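Local coordinates for prolyl endopeptidase (Myxococcus xanthus, PDB 2BKL), which probably cleaves oligopeptides on the carboxyl side of proline, and less readily of alanine, as a serine peptidase of the S9A family, at residues D131-A136 against D153-E158; R564-G569 against G579-P584; R644-A649 against I661-D666. One frame throughout, in Å; residues are numbered along the deposited sequence.

Contact 1. Residues D131-A136 against D153-E158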
loop_
_atom_site.group_PDB
_atom_site.type_symbol
_atom_site.label_atom_id
_atom_site.label_comp_id
_atom_site.label_asym_id
_atom_site.label_seq_id
_atom_site.Cartn_x
_atom_site.Cartn_y
_atom_site.Cartn_z
ATOM N N ASP A 131 -27.705 3.594 10.255
ATOM C CA ASP A 131 -29.024 4.003 9.790
ATOM C C ASP A 131 -29.050 4.540 8.352
ATOM O O ASP A 131 -30.121 4.867 7.819
ATOM C CB ASP A 131 -29.691 4.984 10.773
ATOM C CG ASP A 131 -29.015 6.318 10.868
ATOM O OD1 ASP A 131 -28.005 6.535 10.161
ATOM O OD2 ASP A 131 -29.425 7.218 11.648
ATOM N N GLY A 132 -27.878 4.642 7.735
ATOM C CA GLY A 132 -27.752 5.138 6.366
ATOM C C GLY A 132 -28.016 6.622 6.234
ATOM O O GLY A 132 -28.171 7.093 5.103
ATOM N N LYS A 133 -28.001 7.354 7.347
ATOM C CA LYS A 133 -28.354 8.788 7.325
ATOM C C LYS A 133 -27.147 9.736 7.352
ATOM O O LYS A 133 -27.320 10.928 7.056
ATOM C CB LYS A 133 -29.265 9.160 8.479
ATOM C CG LYS A 133 -30.518 8.303 8.623
ATOM C CD LYS A 133 -31.509 8.475 7.537
ATOM C CE LYS A 133 -32.825 7.727 7.925
ATOM N NZ LYS A 133 -33.660 7.400 6.765
ATOM N N LYS A 134 -25.972 9.251 7.732
ATOM C CA LYS A 134 -24.775 10.078 7.892
ATOM C C LYS A 134 -23.571 9.360 7.298
ATOM O O LYS A 134 -23.494 8.120 7.303
ATOM C CB LYS A 134 -24.458 10.339 9.384
ATOM C CG LYS A 134 -25.578 10.921 10.215
ATOM C CD LYS A 134 -25.965 12.334 9.824
ATOM C CE LYS A 134 -26.999 12.900 10.799
ATOM N NZ LYS A 134 -27.393 14.264 10.412
ATOM N N VAL A 135 -22.611 10.121 6.781
ATOM C CA VAL A 135 -21.325 9.556 6.369
ATOM C C VAL A 135 -20.249 10.385 7.020
ATOM O O VAL A 135 -20.226 11.623 6.855
ATOM C CB VAL A 135 -21.147 9.507 4.828
ATOM C CG1 VAL A 135 -19.778 8.951 4.430
ATOM C CG2 VAL A 135 -22.250 8.662 4.212
ATOM N N ALA A 136 -19.352 9.733 7.737
ATOM C CA ALA A 136 -18.144 10.348 8.263
ATOM C C ALA A 136 -17.025 10.085 7.266
ATOM O O ALA A 136 -16.874 8.968 6.784
ATOM C CB ALA A 136 -17.814 9.749 9.613
ATOM N N ASP A 153 -24.826 14.853 6.131
ATOM C CA ASP A 153 -26.173 14.322 6.239
ATOM C C ASP A 153 -26.626 13.864 4.852
ATOM O O ASP A 153 -26.654 14.650 3.923
ATOM C CB ASP A 153 -27.095 15.409 6.779
ATOM C CG ASP A 153 -28.514 14.947 6.912
ATOM O OD1 ASP A 153 -28.804 14.206 7.882
ATOM O OD2 ASP A 153 -29.386 15.245 6.052
ATOM N N VAL A 154 -26.968 12.580 4.716
ATOM C CA VAL A 154 -27.226 11.992 3.409
ATOM C C VAL A 154 -28.470 12.579 2.735
ATOM O O VAL A 154 -28.416 12.945 1.565
ATOM C CB VAL A 154 -27.318 10.432 3.532
ATOM C CG1 VAL A 154 -27.751 9.777 2.211
ATOM C CG2 VAL A 154 -25.980 9.875 3.969
ATOM N N ASP A 155 -29.556 12.709 3.482
ATOM C CA ASP A 155 -30.819 13.139 2.895
ATOM C C ASP A 155 -30.726 14.564 2.342
ATOM O O ASP A 155 -31.209 14.840 1.266
ATOM C CB ASP A 155 -31.940 13.098 3.924
ATOM C CG ASP A 155 -32.455 11.697 4.186
ATOM O OD1 ASP A 155 -32.269 10.804 3.341
ATOM O OD2 ASP A 155 -33.087 11.421 5.225
ATOM N N SER A 156 -30.041 15.435 3.072
ATOM C CA SER A 156 -29.965 16.865 2.742
ATOM C C SER A 156 -28.715 17.283 2.018
ATOM O O SER A 156 -28.688 18.356 1.411
ATOM C CB SER A 156 -30.057 17.673 4.044
ATOM O OG SER A 156 -28.896 17.554 4.858
ATOM N N GLY A 157 -27.662 16.463 2.114
ATOM C CA GLY A 157 -26.342 16.820 1.629
ATOM C C GLY A 157 -25.611 17.891 2.424
ATOM O O GLY A 157 -24.568 18.375 1.984
ATOM N N GLU A 158 -26.117 18.236 3.610
ATOM C CA GLU A 158 -25.477 19.264 4.425
ATOM C C GLU A 158 -24.263 18.720 5.177
ATOM O O GLU A 158 -24.366 17.725 5.905
ATOM C CB GLU A 158 -26.490 19.857 5.420
ATOM C CG GLU A 158 -27.562 20.730 4.787
ATOM C CD GLU A 158 -27.059 22.019 4.154
ATOM O OE1 GLU A 158 -26.079 22.607 4.670
ATOM O OE2 GLU A 158 -27.667 22.435 3.120
HETATM O O HOH W 1 -29.962 11.495 5.996
#
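D153 and K134 face each other across two antiparallel strands in a propeller blade. Both segments belong to the N-terminal beta-propeller domain. K134 and D153 form a non-hydrogen-bonded pair, their CA atoms 4.8 Å apart, at the end of strand 148-153. Their side chains lie on the same face of the sheet and meet in a salt bridge. K134 NZ reaches D153 OD1 at 2.9 Å, on the anti side of the carboxylate and 21° out of its plane. The lysine bends at chi2 (-67°) and then runs straight, which carries its amine over to the neighbouring strand. The other oxygen, D153 OD2, works within its own turn. D153 OD2 accepts from S156 N, an Asx motif, and from S156 OG at 2.6 Å, the two donors coming from opposite faces of the carboxylate plane. With an alanine here, K134 would probably lose its salt-bridge mate and the S156 N and OG donors their acceptor.

V154 follows. V154 N donates to K133 O at 2.9 Å. V154 CG2 lies against the backbone of K133 and meets V135 CG2 at 3.9 Å. F83 and R81 of strand 81-87 also touch V154.

D155 turns its carboxylate toward the aliphatic part of K133, D155 OD2 lying 4.1 Å from K133 CD. K133 NZ is near but beyond salt-bridge range. The strong partner of D155 is R81, which binds OD1 and also donates to G132 O. One water bridges the two backbones: it accepts from D155 N at 2.8 Å and donates to K133 O at 2.9 Å.

Contact 2. Residues R564-G569 against G579-P584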
loop_
_atom_site.group_PDB
_atom_site.type_symbol
_atom_site.label_atom_id
_atom_site.label_comp_id
_atom_site.label_asym_id
_atom_site.label_seq_id
_atom_site.Cartn_x
_atom_site.Cartn_y
_atom_site.Cartn_z
ATOM N N ARG A 564 19.622 7.240 8.561
ATOM C CA ARG A 564 18.899 8.388 9.102
ATOM C C ARG A 564 17.372 8.362 8.884
ATOM O O ARG A 564 16.667 9.263 9.298
ATOM C CB ARG A 564 19.450 9.691 8.541
ATOM C CG ARG A 564 20.870 9.962 8.951
ATOM C CD ARG A 564 21.495 11.200 8.375
ATOM N NE ARG A 564 20.803 12.444 8.672
ATOM C CZ ARG A 564 20.875 13.106 9.839
ATOM N NH1 ARG A 564 21.525 12.594 10.884
ATOM N NH2 ARG A 564 20.254 14.281 9.947
ATOM N N TYR A 565 16.838 7.319 8.263
ATOM C CA TYR A 565 15.409 7.343 7.891
ATOM C C TYR A 565 14.462 7.539 9.091
ATOM O O TYR A 565 13.398 8.117 8.936
ATOM C CB TYR A 565 15.014 6.087 7.095
ATOM C CG TYR A 565 14.632 4.937 7.988
ATOM C CD1 TYR A 565 15.594 4.081 8.522
ATOM C CD2 TYR A 565 13.304 4.754 8.400
ATOM C CE1 TYR A 565 15.244 3.045 9.397
ATOM C CE2 TYR A 565 12.953 3.717 9.294
ATOM C CZ TYR A 565 13.907 2.886 9.782
ATOM O OH TYR A 565 13.543 1.913 10.660
ATOM N N HIS A 566 14.853 7.023 10.246
ATOM C CA HIS A 566 13.987 7.035 11.421
ATOM C C HIS A 566 13.768 8.461 11.988
ATOM O O HIS A 566 12.880 8.667 12.803
ATOM C CB HIS A 566 14.562 6.131 12.505
ATOM C CG HIS A 566 15.932 6.542 12.937
ATOM N ND1 HIS A 566 17.049 6.317 12.161
ATOM C CD2 HIS A 566 16.357 7.240 14.018
ATOM C CE1 HIS A 566 18.104 6.843 12.758
ATOM N NE2 HIS A 566 17.710 7.416 13.886
ATOM N N LEU A 567 14.561 9.427 11.541
ATOM C CA LEU A 567 14.499 10.804 12.045
ATOM C C LEU A 567 13.447 11.676 11.379
ATOM O O LEU A 567 13.228 12.823 11.797
ATOM C CB LEU A 567 15.876 11.468 11.901
ATOM C CG LEU A 567 17.038 10.761 12.591
ATOM C CD1 LEU A 567 18.380 11.358 12.155
ATOM C CD2 LEU A 567 16.896 10.842 14.107
ATOM N N PHE A 568 12.824 11.170 10.324
ATOM C CA PHE A 568 11.957 11.976 9.488
ATOM C C PHE A 568 10.604 11.338 9.248
ATOM O O PHE A 568 10.487 10.124 9.081
ATOM C CB PHE A 568 12.595 12.175 8.110
ATOM C CG PHE A 568 13.951 12.856 8.150
ATOM C CD1 PHE A 568 15.124 12.150 8.387
ATOM C CD2 PHE A 568 14.026 14.216 7.920
ATOM C CE1 PHE A 568 16.345 12.794 8.431
ATOM C CE2 PHE A 568 15.252 14.869 7.938
ATOM C CZ PHE A 568 16.410 14.141 8.205
ATOM N N GLY A 569 9.600 12.179 9.144
ATOM C CA GLY A 569 8.260 11.752 8.822
ATOM C C GLY A 569 7.790 10.632 9.732
ATOM O O GLY A 569 7.995 10.690 10.921
ATOM N N GLY A 579 14.740 -2.023 11.725
ATOM C CA GLY A 579 15.657 -1.710 12.826
ATOM C C GLY A 579 15.970 -0.221 12.810
ATOM O O GLY A 579 15.482 0.537 11.954
ATOM N N THR A 580 16.769 0.228 13.769
ATOM C CA THR A 580 17.166 1.625 13.838
ATOM C C THR A 580 18.667 1.742 14.034
ATOM O O THR A 580 19.247 1.080 14.901
ATOM C CB THR A 580 16.473 2.378 14.974
ATOM O OG1 THR A 580 17.112 3.656 15.150
ATOM C CG2 THR A 580 16.524 1.632 16.313
ATOM N N ALA A 581 19.281 2.646 13.282
ATOM C CA ALA A 581 20.693 2.888 13.437
ATOM C C ALA A 581 21.082 3.455 14.796
ATOM O O ALA A 581 22.279 3.553 15.090
ATOM C CB ALA A 581 21.178 3.779 12.318
ATOM N N GLU A 582 20.108 3.802 15.623
ATOM C CA GLU A 582 20.378 4.186 17.003
ATOM C C GLU A 582 20.965 3.018 17.817
ATOM O O GLU A 582 21.604 3.239 18.851
ATOM C CB GLU A 582 19.107 4.704 17.694
ATOM C CG GLU A 582 18.603 6.017 17.083
ATOM C CD GLU A 582 17.146 6.339 17.368
ATOM O OE1 GLU A 582 16.286 5.426 17.191
ATOM O OE2 GLU A 582 16.877 7.525 17.718
ATOM N N LYS A 583 20.738 1.787 17.369
ATOM C CA LYS A 583 21.226 0.575 18.050
ATOM C C LYS A 583 22.393 -0.037 17.278
ATOM O O LYS A 583 22.354 -0.088 16.054
ATOM C CB LYS A 583 20.094 -0.449 18.190
ATOM C CG LYS A 583 18.993 0.048 19.111
ATOM C CD LYS A 583 17.808 -0.909 19.190
ATOM C CE LYS A 583 16.592 -0.236 19.857
ATOM N NZ LYS A 583 15.288 -0.447 19.103
ATOM N N PRO A 584 23.445 -0.498 17.954
ATOM C CA PRO A 584 24.668 -0.925 17.252
ATOM C C PRO A 584 24.492 -2.065 16.253
ATOM O O PRO A 584 25.056 -1.995 15.148
ATOM C CB PRO A 584 25.622 -1.364 18.384
ATOM C CG PRO A 584 24.771 -1.477 19.603
ATOM C CD PRO A 584 23.566 -0.597 19.417
HETATM O O HOH W 2 18.066 3.898 11.024
#
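Y565 meets G579, and H566 meets T580 and E582. In the direct hydrogen bond, Y565 OH donates to G579 O at 2.7 Å, tilted 21° from the carbonyl plane, and the oxygen sits at the edge of the tyrosine ring. G579 is the first residue beyond helix 575-578 to leave helical angles, with positive phi, and the bond holds the chain there.

Packing centres on the H566 imidazole. T580 OG1 lies over the middle of one ring face, 3.8 Å from H566 CG, while L567 CG backs the opposite face. H566 CG sits between the backbone N and the carbonyl carbon (chi1 59°), which sets the ring beneath T580 OG1. The E582 side chain runs obliquely past the ring, its CD 3.6 Å from H566 CD2, with the carboxylate and ring planes 44° apart.

Polar bonds fix the groups around the ring. T580 OG1 donates to E582 OE1 at 2.8 Å and accepts from E582 N at 3.0 Å. R572 forms a salt bridge with E582 OE2. A water accepts from A581 N at 2.9 Å and, weakly, from H566 ND1.

Residues 579-584 form a type I turn from T580 to K583, opened by an ST turn at T580. Y565 also meets Y578, a residue of the ligand pocket, edge-to-face, so Y565 probably acts as a second-shell residue behind the substrate site of the alpha/beta-hydrolase domain.

Contact 3. Residues R644-A649 against I661-D666; sequences RIEANA and IESSVD
R644 and D666 join the outermost strand of the alpha/beta-hydrolase sheet to helix 657-674. Strand residues 644-646 and helix residues 661-666 run nearly antiparallel, with axes 11.0 Å apart. The arginine grips one oxygen side-on with two nitrogens. R644 NE lies 2.8 Å from D666 OD2, on its anti lone pair. R644 NH2 lies 3.1 Å from the same D666 OD2. Both bonds keep to the guanidinium plane, which stands 66° from the carboxylate plane. R644 is extended from CG to NE, with CG anti to the backbone N (chi1 -175°), a course that carries the guanidinium across to the helix.

Further out, E646 holds the other end of the guanidinium. R644 NH1 donates to E646 OE1 at 2.8 Å, again close to the guanidinium plane, and the three residues form a salt-bridge network. Two carboxylates on one guanidinium probably stabilise its charge and limit its rotation. S663 CA lies over one guanidinium face, and the S663 hydroxyl is hydrogen-bonded to K659 O in its own helix. R56, from helix 56-67, makes a salt bridge to D666 OD1, the second partner of that carboxylate. E646 OE1 is met from above its carboxylate plane, 50° out of it.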
loop_
_atom_site.group_PDB
_atom_site.type_symbol
_atom_site.label_atom_id
_atom_site.label_comp_id
_atom_site.label_asym_id
_atom_site.label_seq_id
_atom_site.Cartn_x
_atom_site.Cartn_y
_atom_site.Cartn_z
ATOM N N ARG A 644 12.288 13.958 -10.881
ATOM C CA ARG A 644 10.991 14.483 -11.266
ATOM C C ARG A 644 10.114 14.669 -10.026
ATOM O O ARG A 644 9.871 13.692 -9.314
ATOM C CB ARG A 644 10.352 13.491 -12.197
ATOM C CG ARG A 644 9.022 13.924 -12.810
ATOM C CD ARG A 644 8.284 12.752 -13.426
ATOM N NE ARG A 644 7.104 13.118 -14.173
ATOM C CZ ARG A 644 5.900 13.342 -13.652
ATOM N NH1 ARG A 644 5.664 13.266 -12.363
ATOM N NH2 ARG A 644 4.914 13.666 -14.469
ATOM N N ILE A 645 9.634 15.878 -9.759
ATOM C CA ILE A 645 8.864 16.136 -8.565
ATOM C C ILE A 645 7.420 16.404 -8.942
ATOM O O ILE A 645 7.117 17.394 -9.614
ATOM C CB ILE A 645 9.465 17.304 -7.761
ATOM C CG1 ILE A 645 10.968 17.067 -7.456
ATOM C CG2 ILE A 645 8.649 17.553 -6.474
ATOM C CD1 ILE A 645 11.674 18.294 -6.805
ATOM N N GLU A 646 6.523 15.525 -8.534
ATOM C CA GLU A 646 5.114 15.708 -8.841
ATOM C C GLU A 646 4.529 16.770 -7.932
ATOM O O GLU A 646 4.738 16.728 -6.723
ATOM C CB GLU A 646 4.390 14.383 -8.633
ATOM C CG GLU A 646 2.902 14.366 -8.958
ATOM C CD GLU A 646 2.588 14.122 -10.419
ATOM O OE1 GLU A 646 3.185 13.201 -11.023
ATOM O OE2 GLU A 646 1.662 14.800 -10.935
ATOM N N ALA A 647 3.781 17.700 -8.521
ATOM C CA ALA A 647 3.180 18.774 -7.772
ATOM C C ALA A 647 1.880 18.339 -7.090
ATOM O O ALA A 647 1.164 17.487 -7.600
ATOM C CB ALA A 647 2.920 19.961 -8.681
ATOM N N ASN A 648 1.619 18.923 -5.935
ATOM C CA ASN A 648 0.408 18.691 -5.160
ATOM C C ASN A 648 0.131 17.226 -4.954
ATOM O O ASN A 648 -0.963 16.747 -5.187
ATOM C CB ASN A 648 -0.761 19.404 -5.827
ATOM C CG ASN A 648 -0.496 20.885 -5.973
ATOM O OD1 ASN A 648 -0.280 21.577 -4.989
ATOM N ND2 ASN A 648 -0.441 21.346 -7.189
ATOM N N ALA A 649 1.152 16.522 -4.496
ATOM C CA ALA A 649 1.104 15.083 -4.444
ATOM C C ALA A 649 1.583 14.549 -3.107
ATOM O O ALA A 649 2.645 14.922 -2.618
ATOM C CB ALA A 649 1.947 14.497 -5.563
ATOM N N ILE A 661 -1.675 10.353 -16.194
ATOM C CA ILE A 661 -1.337 10.216 -17.611
ATOM C C ILE A 661 0.043 10.803 -17.824
ATOM O O ILE A 661 0.895 10.156 -18.438
ATOM C CB ILE A 661 -2.388 10.884 -18.520
ATOM C CG1 ILE A 661 -3.693 10.117 -18.456
ATOM C CG2 ILE A 661 -1.889 10.927 -19.968
ATOM C CD1 ILE A 661 -4.916 10.849 -19.010
ATOM N N GLU A 662 0.271 12.036 -17.339
ATOM C CA GLU A 662 1.576 12.687 -17.521
ATOM C C GLU A 662 2.711 11.870 -16.907
ATOM O O GLU A 662 3.795 11.770 -17.483
ATOM C CB GLU A 662 1.558 14.109 -16.958
ATOM C CG GLU A 662 0.768 15.087 -17.804
ATOM C CD GLU A 662 0.824 16.494 -17.244
ATOM O OE1 GLU A 662 1.937 17.057 -17.184
ATOM O OE2 GLU A 662 -0.222 17.054 -16.861
ATOM N N SER A 663 2.467 11.250 -15.754
ATOM C CA SER A 663 3.529 10.519 -15.082
ATOM C C SER A 663 3.870 9.267 -15.882
ATOM O O SER A 663 5.049 8.934 -16.022
ATOM C CB SER A 663 3.115 10.152 -13.657
ATOM O OG SER A 663 3.033 11.334 -12.891
ATOM N N SER A 664 2.858 8.590 -16.426
ATOM C CA SER A 664 3.085 7.391 -17.205
ATOM C C SER A 664 3.772 7.725 -18.516
ATOM O O SER A 664 4.617 6.965 -18.941
ATOM C CB SER A 664 1.770 6.630 -17.454
ATOM O OG SER A 664 1.310 6.065 -16.229
ATOM N N VAL A 665 3.393 8.828 -19.169
ATOM C CA VAL A 665 4.065 9.254 -20.381
ATOM C C VAL A 665 5.566 9.449 -20.074
ATOM O O VAL A 665 6.436 9.026 -20.828
ATOM C CB VAL A 665 3.441 10.548 -20.992
ATOM C CG1 VAL A 665 4.285 11.057 -22.149
ATOM C CG2 VAL A 665 1.983 10.302 -21.442
ATOM N N ASP A 666 5.850 10.123 -18.972
ATOM C CA ASP A 666 7.220 10.375 -18.564
ATOM C C ASP A 666 7.978 9.083 -18.295
ATOM O O ASP A 666 9.076 8.923 -18.788
ATOM C CB ASP A 666 7.253 11.324 -17.368
ATOM C CG ASP A 666 6.978 12.769 -17.751
ATOM O OD1 ASP A 666 6.959 13.132 -18.953
ATOM O OD2 ASP A 666 6.786 13.644 -16.888
#

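Contacts 2 and 3 belong to the catalytic alpha/beta-hydrolase part of the chain, contact 1 to the propeller. None touches another. Contacts 2 and 3 come within about 13 Å at their nearest atoms, with centres 29 Å apart. Contact 1 stays about 25 Å from contact 2 and about 21 Å from contact 3, nearest atoms again. In contact 2 the side chain of Y565 is about 7 Å from the bound N-[(benzyloxy)carbonyl]-L-alanyl-L-proline. The chain between the segments of contact 3 holds H651, a ligand-pocket residue that probably belongs to the catalytic triad with S533 and D616. The centre of contact 1 is about 29 Å from the centre of the chain.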